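Local atomic coordinates of family 88 glycosyl hydrolase (PDB entry 5NOA), a protein that probably cleaves glycosidic bonds in the breakdown of complex arabinogalactans such as gum arabic by gut Bacteroides. Residues W231-L236 with Y297-G302; K238-L243 with K248-Y253. All blocks are in the same frame, centred on the assembly; numbering follows the deposited sequence.

Interaction 1: residues W231-L236 with Y297-G302; sequences WVLAGL and YGLQWG
Ala234 and Gly298 mark the point where helices 226-242 and 289-304 pass each other, their CA atoms 4.7 Å apart, with the axes of the two segments 8.5 Å apart at closest approach and running in nearly the same direction, 30° from parallel. Small residues at this point let the backbones come so near. Gly298 offers bare main chain, and Leu233 uses the room: its CD2 lies 4.0 Å from Gly298 CA. With CG trans to the backbone nitrogen (chi1 -172°), Leu233 extends this branch past the glycine to Leu299, where CD2 lies 3.9 Å from Leu299 N and 4.0 Å from Leu299 CD2. The two leucine side chains cross at about a right angle, methyl against methyl. Leu299 continues into Val316 and Val317 of helix 310-328.

On the other flank of the glycine, Tyr297 turns its ring edge to helix 226-242. Ala234 CB sits near the ring plane, 3.9 Å from Tyr297 CD2, and Ala234 O lies in that plane, 4.0 Å from Tyr297 CE2. The short alanine side chain lets the ring edge come close to the helix. One ring face is covered off-centre by Trp301 CB, a helical turn further on, while Leu366 and Glu370 of helix 358-377 also pack on the tyrosine.

Alternate helices of the chain running side by side in this way are consistent with the inner ring of an (alpha/alpha)6 barrel, the six-hairpin fold of this family. No hydrogen bond joins the two segments. Their hold on each other therefore rests on dispersion and the exclusion of water, with perhaps a slight electrostatic gain where the weakly positive tyrosine edge meets a carbonyl oxygen.

Interaction 2: residues K238-L243 with K248-Y253; sequences KVLKDL and KYRQEY
Leu243 meets Tyr253 at about a right angle, pointing its CD2 methyl at the edge of the ring and in its plane, 3.6 Å from Tyr253 CD2. Val239 also crosses the tyrosine nearly perpendicularly, but its CG1 approaches obliquely, 4.1 Å from Tyr253 CD2. Leu240 lies at a slant and reaches the base of the same side chain, with CD2 4.0 Å from Tyr253 CB. One face of the ring is taken by Tyr249 O, 3.6 Å above its centre, and Leu185 and Leu189 of helix 180-196 also touch this tyrosine.

These residues join the end of helix 226-242 to the start of helix 250-266, consecutive helices that run roughly antiparallel across a short loop, consistent with the (alpha/alpha)6, six-hairpin fold of this family. Arg250 suits this junction because it is apolar at its root and polar further out: Leu243 CD2 lies 3.7 Å from Arg250 CB. Beyond CG the arginine runs extended as far as NE, which gives a 2.8 Å bond to a water in the guanidinium plane. That water donates in turn to Leu240 O in the last helical turn, at 2.7 Å, and to Leu243 O just beyond the helix, at 2.8 Å, so that one molecule satisfies both carbonyls and Arg250 NE.

Overall arrangement
Helix 226-242 serves both contacts, offering its middle to helix 289-304 in interaction 1 and its C-terminal end to helix 250-266 in interaction 2. The centre of interaction 1 lies about 8 Å from the centre of the chain; this contact is wholly buried and apolar, joining distant parts of the sequence. Interaction 2, whose centre is about 16 Å from that of the chain, closes a short loop nested within the loop of interaction 1; its hydrophobic core gives way to a partly exposed arginine and a bridging water. The two contacts touch directly: Trp301 of interaction 1 packs on Leu240 and Lys241 of interaction 2, and Tyr297 reaches Lys238.

Interaction 1: residues W231-L236 with Y297-G302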
loop_
_atom_site.group_PDB
_atom_site.type_symbol
_atom_site.label_atom_id
_atom_site.label_comp_id
_atom_site.label_asym_id
_atom_site.label_seq_id
_atom_site.Cartn_x
_atom_site.Cartn_y
_atom_site.Cartn_z
ATOM N N TRP A 231 1.132 -2.569 -4.196
ATOM C CA TRP A 231 1.842 -2.152 -3.009
ATOM C C TRP A 231 2.989 -1.231 -3.371
ATOM O O TRP A 231 3.222 -0.194 -2.731
ATOM C CB TRP A 231 2.444 -3.321 -2.231
ATOM C CG TRP A 231 1.490 -4.278 -1.568
ATOM C CD1 TRP A 231 1.391 -5.598 -1.846
ATOM C CD2 TRP A 231 0.638 -4.051 -0.435
ATOM N NE1 TRP A 231 0.514 -6.203 -0.986
ATOM C CE2 TRP A 231 0.041 -5.279 -0.116
ATOM C CE3 TRP A 231 0.325 -2.949 0.355
ATOM C CZ2 TRP A 231 -0.848 -5.433 0.944
ATOM C CZ3 TRP A 231 -0.544 -3.121 1.429
ATOM C CH2 TRP A 231 -1.133 -4.352 1.688
ATOM N N VAL A 232 3.731 -1.569 -4.415
ATOM C CA VAL A 232 4.913 -0.797 -4.764
ATOM C C VAL A 232 4.527 0.595 -5.262
ATOM O O VAL A 232 5.124 1.599 -4.867
ATOM C CB VAL A 232 5.811 -1.514 -5.776
ATOM C CG1 VAL A 232 7.039 -0.656 -6.088
ATOM C CG2 VAL A 232 6.244 -2.892 -5.289
ATOM N N LEU A 233 3.553 0.666 -6.167
ATOM C CA LEU A 233 3.193 1.962 -6.728
ATOM C C LEU A 233 2.645 2.877 -5.628
ATOM O O LEU A 233 2.981 4.068 -5.564
ATOM C CB LEU A 233 2.177 1.819 -7.855
ATOM C CG LEU A 233 1.893 3.105 -8.610
ATOM C CD1 LEU A 233 3.040 3.411 -9.560
ATOM C CD2 LEU A 233 0.611 2.988 -9.441
ATOM N N ALA A 234 1.764 2.327 -4.794
ATOM C CA ALA A 234 1.245 3.111 -3.674
ATOM C C ALA A 234 2.319 3.516 -2.677
ATOM O O ALA A 234 2.293 4.617 -2.141
ATOM C CB ALA A 234 0.156 2.328 -2.957
ATOM N N GLY A 235 3.270 2.619 -2.446
ATOM C CA GLY A 235 4.374 2.944 -1.575
ATOM C C GLY A 235 5.258 4.048 -2.081
ATOM O O GLY A 235 5.664 4.931 -1.328
ATOM N N LEU A 236 5.559 4.022 -3.374
ATOM C CA LEU A 236 6.322 5.079 -3.979
ATOM C C LEU A 236 5.576 6.416 -3.924
ATOM O O LEU A 236 6.194 7.458 -3.683
ATOM C CB LEU A 236 6.713 4.740 -5.407
ATOM C CG LEU A 236 7.801 3.697 -5.557
ATOM C CD1 LEU A 236 7.893 3.195 -6.994
ATOM C CD2 LEU A 236 9.142 4.215 -5.055
ATOM N N TYR A 297 -5.222 4.554 -6.496
ATOM C CA TYR A 297 -4.570 5.509 -5.607
ATOM C C TYR A 297 -3.294 6.051 -6.188
ATOM O O TYR A 297 -3.082 7.261 -6.283
ATOM C CB TYR A 297 -4.243 4.881 -4.236
ATOM C CG TYR A 297 -3.403 5.780 -3.365
ATOM C CD1 TYR A 297 -3.905 6.970 -2.880
ATOM C CD2 TYR A 297 -2.086 5.457 -3.066
ATOM C CE1 TYR A 297 -3.145 7.791 -2.082
ATOM C CE2 TYR A 297 -1.309 6.302 -2.276
ATOM C CZ TYR A 297 -1.845 7.490 -1.792
ATOM O OH TYR A 297 -1.102 8.339 -0.990
ATOM N N GLY A 298 -2.368 5.158 -6.556
ATOM C CA GLY A 298 -1.022 5.621 -6.940
ATOM C C GLY A 298 -1.045 6.456 -8.209
ATOM O O GLY A 298 -0.351 7.463 -8.302
ATOM N N LEU A 299 -1.851 6.022 -9.193
ATOM C CA LEU A 299 -1.931 6.770 -10.445
ATOM C C LEU A 299 -2.606 8.120 -10.208
ATOM O O LEU A 299 -2.129 9.143 -10.704
ATOM C CB LEU A 299 -2.651 6.006 -11.523
ATOM C CG LEU A 299 -1.964 4.730 -12.014
ATOM C CD1 LEU A 299 -2.843 4.014 -13.008
ATOM C CD2 LEU A 299 -0.619 5.005 -12.615
ATOM N N GLN A 300 -3.714 8.151 -9.475
ATOM C CA GLN A 300 -4.357 9.445 -9.246
ATOM C C GLN A 300 -3.464 10.342 -8.420
ATOM O O GLN A 300 -3.394 11.554 -8.653
ATOM C CB GLN A 300 -5.702 9.277 -8.580
ATOM C CG GLN A 300 -6.472 10.621 -8.462
ATOM C CD GLN A 300 -6.950 11.129 -9.825
ATOM O OE1 GLN A 300 -7.968 10.673 -10.322
ATOM N NE2 GLN A 300 -6.193 12.018 -10.453
ATOM N N TRP A 301 -2.774 9.766 -7.418
ATOM C CA TRP A 301 -1.882 10.565 -6.597
ATOM C C TRP A 301 -0.799 11.159 -7.465
ATOM O O TRP A 301 -0.457 12.356 -7.378
ATOM C CB TRP A 301 -1.274 9.745 -5.432
ATOM C CG TRP A 301 -0.489 10.614 -4.530
ATOM C CD1 TRP A 301 -0.975 11.273 -3.428
ATOM C CD2 TRP A 301 0.881 11.016 -4.664
ATOM N NE1 TRP A 301 0.004 12.044 -2.873
ATOM C CE2 TRP A 301 1.140 11.948 -3.627
ATOM C CE3 TRP A 301 1.913 10.711 -5.559
ATOM C CZ2 TRP A 301 2.366 12.591 -3.482
ATOM C CZ3 TRP A 301 3.151 11.376 -5.405
ATOM C CH2 TRP A 301 3.348 12.284 -4.361
ATOM N N GLY A 302 -0.217 10.355 -8.337
ATOM C CA GLY A 302 0.862 10.863 -9.202
ATOM C C GLY A 302 0.428 11.946 -10.161
ATOM O O GLY A 302 1.206 12.889 -10.437
#

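Interaction 2: residues K238-L243 with K248-Y253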
loop_
_atom_site.group_PDB
_atom_site.type_symbol
_atom_site.label_atom_id
_atom_site.label_comp_id
_atom_site.label_asym_id
_atom_site.label_seq_id
_atom_site.Cartn_x
_atom_site.Cartn_y
_atom_site.Cartn_z
ATOM N N LYS A 238 3.535 7.320 -1.550
ATOM C CA LYS A 238 3.678 7.800 -0.172
ATOM C C LYS A 238 5.077 8.326 0.132
ATOM O O LYS A 238 5.221 9.319 0.856
ATOM C CB LYS A 238 3.268 6.699 0.776
ATOM C CG LYS A 238 1.768 6.502 0.791
ATOM C CD LYS A 238 1.384 5.277 1.549
ATOM C CE LYS A 238 1.292 5.476 3.011
ATOM N NZ LYS A 238 0.199 6.395 3.440
ATOM N N VAL A 239 6.102 7.717 -0.454
ATOM C CA VAL A 239 7.468 8.242 -0.315
ATOM C C VAL A 239 7.531 9.644 -0.900
ATOM O O VAL A 239 8.046 10.580 -0.240
ATOM C CB VAL A 239 8.506 7.330 -0.985
ATOM C CG1 VAL A 239 9.836 8.031 -1.186
ATOM C CG2 VAL A 239 8.711 6.076 -0.177
ATOM N N LEU A 240 7.043 9.805 -2.143
ATOM C CA LEU A 240 7.158 11.103 -2.798
ATOM C C LEU A 240 6.321 12.162 -2.112
ATOM O O LEU A 240 6.659 13.349 -2.206
ATOM C CB LEU A 240 6.791 10.978 -4.259
ATOM C CG LEU A 240 7.821 10.186 -5.046
ATOM C CD1 LEU A 240 7.351 9.926 -6.482
ATOM C CD2 LEU A 240 9.190 10.845 -5.050
ATOM N N LYS A 241 5.244 11.767 -1.438
ATOM C CA LYS A 241 4.439 12.712 -0.657
ATOM C C LYS A 241 5.236 13.397 0.444
ATOM O O LYS A 241 5.100 14.599 0.670
ATOM C CB LYS A 241 3.219 11.984 -0.061
ATOM C CG LYS A 241 2.256 12.852 0.698
ATOM C CD LYS A 241 1.078 11.993 1.169
ATOM C CE LYS A 241 -0.002 12.769 1.866
ATOM N NZ LYS A 241 -0.993 11.800 2.397
ATOM N N ASP A 242 6.072 12.621 1.130
ATOM C CA ASP A 242 6.729 13.113 2.332
ATOM C C ASP A 242 8.219 13.365 2.222
ATOM O O ASP A 242 8.772 14.027 3.087
ATOM C CB ASP A 242 6.386 12.168 3.483
ATOM C CG ASP A 242 4.923 12.354 3.952
ATOM O OD1 ASP A 242 4.337 13.493 3.858
ATOM O OD2 ASP A 242 4.331 11.367 4.392
ATOM N N LEU A 243 8.881 12.864 1.192
ATOM C CA LEU A 243 10.306 13.040 1.041
ATOM C C LEU A 243 10.644 14.521 0.836
ATOM O O LEU A 243 9.976 15.202 0.054
ATOM C CB LEU A 243 10.786 12.237 -0.169
ATOM C CG LEU A 243 12.284 12.085 -0.355
ATOM C CD1 LEU A 243 12.901 11.202 0.713
ATOM C CD2 LEU A 243 12.624 11.532 -1.716
ATOM N N LYS A 248 18.767 13.795 -2.115
ATOM C CA LYS A 248 19.653 13.482 -3.229
ATOM C C LYS A 248 19.221 12.305 -4.069
ATOM O O LYS A 248 19.691 12.187 -5.207
ATOM C CB LYS A 248 21.081 13.236 -2.718
ATOM C CG LYS A 248 21.277 11.994 -1.868
ATOM C CD LYS A 248 22.724 11.979 -1.376
ATOM C CE LYS A 248 22.858 12.645 -0.036
ATOM N NZ LYS A 248 22.240 11.791 1.003
ATOM N N TYR A 249 18.372 11.421 -3.536
ATOM C CA TYR A 249 17.903 10.253 -4.265
ATOM C C TYR A 249 16.512 10.446 -4.878
ATOM O O TYR A 249 16.012 9.535 -5.529
ATOM C CB TYR A 249 17.901 9.022 -3.360
ATOM C CG TYR A 249 19.265 8.697 -2.799
ATOM C CD1 TYR A 249 20.336 8.361 -3.642
ATOM C CD2 TYR A 249 19.477 8.715 -1.451
ATOM C CE1 TYR A 249 21.570 8.037 -3.118
ATOM C CE2 TYR A 249 20.699 8.401 -0.923
ATOM C CZ TYR A 249 21.733 8.073 -1.746
ATOM O OH TYR A 249 22.969 7.763 -1.204
ATOM N N ARG A 250 15.899 11.625 -4.709
ATOM C CA ARG A 250 14.495 11.827 -5.089
ATOM C C ARG A 250 14.245 11.566 -6.548
ATOM O O ARG A 250 13.229 10.966 -6.890
ATOM C CB ARG A 250 14.087 13.250 -4.710
ATOM C CG ARG A 250 12.644 13.595 -4.950
ATOM C CD ARG A 250 12.325 14.905 -4.253
ATOM N NE ARG A 250 10.951 15.355 -4.416
ATOM C CZ ARG A 250 10.519 16.140 -5.394
ATOM N NH1 ARG A 250 11.353 16.542 -6.348
ATOM N NH2 ARG A 250 9.233 16.488 -5.418
ATOM N N GLN A 251 15.179 11.968 -7.401
ATOM C CA GLN A 251 14.967 11.762 -8.836
ATOM C C GLN A 251 14.922 10.290 -9.226
ATOM O O GLN A 251 14.170 9.911 -10.154
ATOM C CB GLN A 251 15.981 12.516 -9.692
ATOM C CG GLN A 251 15.617 12.545 -11.164
ATOM C CD GLN A 251 14.318 13.291 -11.422
ATOM O OE1 GLN A 251 14.128 14.398 -10.939
ATOM N NE2 GLN A 251 13.429 12.684 -12.165
ATOM N N GLU A 252 15.692 9.454 -8.524
ATOM C CA GLU A 252 15.611 8.014 -8.776
ATOM C C GLU A 252 14.238 7.466 -8.457
ATOM O O GLU A 252 13.695 6.631 -9.201
ATOM C CB GLU A 252 16.651 7.247 -7.981
ATOM C CG GLU A 252 18.088 7.565 -8.357
ATOM C CD GLU A 252 19.109 6.861 -7.484
ATOM O OE1 GLU A 252 18.906 5.681 -7.164
ATOM O OE2 GLU A 252 20.107 7.503 -7.134
ATOM N N TYR A 253 13.653 7.931 -7.352
ATOM C CA TYR A 253 12.317 7.479 -6.978
ATOM C C TYR A 253 11.276 7.949 -7.955
ATOM O O TYR A 253 10.380 7.191 -8.339
ATOM C CB TYR A 253 11.926 7.929 -5.578
ATOM C CG TYR A 253 12.937 7.610 -4.515
ATOM C CD1 TYR A 253 13.708 6.445 -4.534
ATOM C CD2 TYR A 253 13.188 8.492 -3.521
ATOM C CE1 TYR A 253 14.654 6.195 -3.548
ATOM C CE2 TYR A 253 14.106 8.253 -2.520
ATOM C CZ TYR A 253 14.834 7.083 -2.536
ATOM O OH TYR A 253 15.744 6.815 -1.544
HETATM O O HOH W 1 9.019 14.619 -2.480
#